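Side-chain contact in probable branched-chain amino acid ABC transporter, amino acid binding protein (Thermus thermophilus, PDB 3LKB), which probably binds branched-chain amino acids such as valine and delivers them to an ABC transporter for uptake into the cell: residues A104-E109 against S127-A132. The protein carries 2 engineered substitutions. Numbering follows the deposited sequence.
With VAL (valine), chain C.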
loop_
_atom_site.group_PDB
_atom_site.type_symbol
_atom_site.label_atom_id
_atom_site.label_comp_id
_atom_site.label_asym_id
_atom_site.label_seq_id
_atom_site.Cartn_x
_atom_site.Cartn_y
_atom_site.Cartn_z
ATOM N N ALA A 104 1.656 -13.186 -11.677
ATOM C CA ALA A 104 1.317 -13.452 -10.280
ATOM C C ALA A 104 -0.020 -14.180 -10.158
ATOM O O ALA A 104 -0.234 -14.884 -9.214
ATOM C CB ALA A 104 1.249 -12.150 -9.498
ATOM N N SER A 105 -0.935 -13.921 -11.084
ATOM C CA SER A 105 -2.188 -14.615 -11.122
ATOM C C SER A 105 -1.889 -16.093 -11.374
ATOM O O SER A 105 -1.098 -16.431 -12.263
ATOM C CB SER A 105 -3.014 -14.130 -12.319
ATOM O OG SER A 105 -4.096 -15.019 -12.553
ATOM N N MET A 106 -2.567 -16.964 -10.646
ATOM C CA MET A 106 -2.394 -18.384 -10.867
ATOM C C MET A 106 -3.678 -18.990 -11.480
ATOM O O MET A 106 -4.117 -20.113 -11.163
ATOM C CB MET A 106 -1.989 -18.995 -9.531
ATOM C CG MET A 106 -0.912 -18.099 -8.728
ATOM S SD MET A 106 -0.789 -18.664 -7.050
ATOM C CE MET A 106 0.769 -17.905 -6.654
ATOM N N HIS A 107 -4.307 -18.249 -12.378
ATOM C CA HIS A 107 -5.547 -18.752 -12.872
ATOM C C HIS A 107 -5.272 -19.694 -14.039
ATOM O O HIS A 107 -4.569 -19.325 -14.974
ATOM C CB HIS A 107 -6.464 -17.633 -13.290
ATOM C CG HIS A 107 -7.785 -18.125 -13.750
ATOM N ND1 HIS A 107 -8.663 -17.354 -14.485
ATOM C CD2 HIS A 107 -8.370 -19.329 -13.605
ATOM C CE1 HIS A 107 -9.759 -18.048 -14.726
ATOM N NE2 HIS A 107 -9.605 -19.253 -14.202
ATOM N N ILE A 108 -5.816 -20.905 -13.983
ATOM C CA ILE A 108 -5.491 -21.906 -15.016
ATOM C C ILE A 108 -5.919 -21.513 -16.453
ATOM O O ILE A 108 -5.256 -21.868 -17.467
ATOM C CB ILE A 108 -6.068 -23.259 -14.656
ATOM C CG1 ILE A 108 -5.436 -24.329 -15.517
ATOM C CG2 ILE A 108 -7.629 -23.245 -14.749
ATOM C CD1 ILE A 108 -3.959 -24.615 -15.191
ATOM N N GLU A 109 -7.011 -20.761 -16.523
ATOM C CA GLU A 109 -7.558 -20.269 -17.779
ATOM C C GLU A 109 -6.514 -19.498 -18.617
ATOM O O GLU A 109 -6.587 -19.438 -19.859
ATOM C CB GLU A 109 -8.831 -19.430 -17.480
ATOM C CG GLU A 109 -9.567 -18.858 -18.699
ATOM C CD GLU A 109 -9.923 -19.934 -19.740
ATOM O OE1 GLU A 109 -10.243 -21.103 -19.333
ATOM O OE2 GLU A 109 -9.900 -19.607 -20.959
ATOM N N SER A 127 -7.341 -23.173 -9.102
ATOM C CA SER A 127 -8.140 -24.405 -9.218
ATOM C C SER A 127 -7.547 -25.666 -8.567
ATOM O O SER A 127 -8.232 -26.331 -7.777
ATOM C CB SER A 127 -8.448 -24.695 -10.691
ATOM O OG SER A 127 -9.278 -23.671 -11.172
ATOM N N GLU A 128 -6.294 -25.989 -8.877
ATOM C CA GLU A 128 -5.658 -27.150 -8.247
ATOM C C GLU A 128 -5.644 -26.991 -6.723
ATOM O O GLU A 128 -5.953 -27.928 -5.995
ATOM C CB GLU A 128 -4.225 -27.361 -8.780
ATOM C CG GLU A 128 -3.580 -28.661 -8.332
ATOM C CD GLU A 128 -2.531 -29.225 -9.283
ATOM O OE1 GLU A 128 -2.016 -28.526 -10.212
ATOM O OE2 GLU A 128 -2.222 -30.410 -9.110
ATOM N N GLN A 129 -5.250 -25.807 -6.267
ATOM C CA GLN A 129 -5.224 -25.420 -4.855
ATOM C C GLN A 129 -6.573 -25.676 -4.223
ATOM O O GLN A 129 -6.663 -26.373 -3.226
ATOM C CB GLN A 129 -4.810 -23.904 -4.717
ATOM C CG GLN A 129 -3.347 -23.685 -5.081
ATOM C CD GLN A 129 -2.983 -22.242 -5.292
ATOM O OE1 GLN A 129 -3.663 -21.315 -4.846
ATOM N NE2 GLN A 129 -1.920 -22.042 -6.010
ATOM N N VAL A 130 -7.623 -25.127 -4.791
ATOM C CA VAL A 130 -8.938 -25.268 -4.256
ATOM C C VAL A 130 -9.446 -26.722 -4.255
ATOM O O VAL A 130 -9.950 -27.159 -3.276
ATOM C CB VAL A 130 -9.970 -24.287 -4.884
ATOM C CG1 VAL A 130 -11.304 -24.707 -4.637
ATOM C CG2 VAL A 130 -9.804 -22.969 -4.410
ATOM N N VAL A 131 -9.249 -27.441 -5.345
ATOM C CA VAL A 131 -9.512 -28.852 -5.430
ATOM C C VAL A 131 -8.659 -29.672 -4.441
ATOM O O VAL A 131 -9.117 -30.601 -3.881
ATOM C CB VAL A 131 -9.360 -29.377 -6.895
ATOM C CG1 VAL A 131 -9.497 -30.800 -6.991
ATOM C CG2 VAL A 131 -10.252 -28.705 -7.796
ATOM N N ALA A 132 -7.424 -29.284 -4.229
ATOM C CA ALA A 132 -6.616 -29.969 -3.268
ATOM C C ALA A 132 -7.192 -29.831 -1.864
ATOM O O ALA A 132 -7.269 -30.786 -1.156
ATOM C CB ALA A 132 -5.169 -29.542 -3.336
HETATM N N VAL C . -4.591 -11.112 -6.690
HETATM C CA VAL C . -4.220 -12.029 -7.837
HETATM C C VAL C . -3.021 -11.597 -8.608
HETATM O O VAL C . -1.979 -12.086 -8.233
HETATM C CB VAL C . -5.314 -12.185 -8.869
HETATM C CG1 VAL C . -5.575 -10.954 -9.591
HETATM C CG2 VAL C . -4.906 -13.165 -9.780
#
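Beside the interlobe valine pocket of this periplasmic binding protein, Met106 and Ile108 touch Gln129 and Ser127 near the start of helix 126-140. Two thin contacts join the loop to the helix, with no hydrogen bond between the segments. Met106 SD lies 3.7 Å from Gln129 NE2, where the two side chains cross at about a right angle. Met106 CG stands anti to its carbonyl carbon (chi1 -42°), and the extended chain beyond it carries the sulfur to the amide. That amide is gripped at both ends, which limits its rotation and satisfies its buried polar atoms: OE1 accepts from the backbone N of His231, and NE2 bonds with Thr124 OG1. Two residues further along the loop, Ile108 CG2 sits 4.0 Å from Ser127 OG. This hydroxyl has its polar partner elsewhere, in Asp162 OD2, so the methyl meets an oxygen already engaged.

The same loop faces the ligand at its other end. Ser105 CB comes within 3.3 Å of valine CG2. With chi1 at 166°, Ser105 OG lies beside the carbonyl carbon and accepts from the backbone N of His107 at 3.2 Å, forming an ST turn. Ser105 OG also bonds with Thr84 OG1, which ties this pocket residue to a second one. A ligand-binding loop of one lobe that touches a helix of the other fits the two-lobed fold of the leucine-binding protein family, with the amino acid held in the cleft.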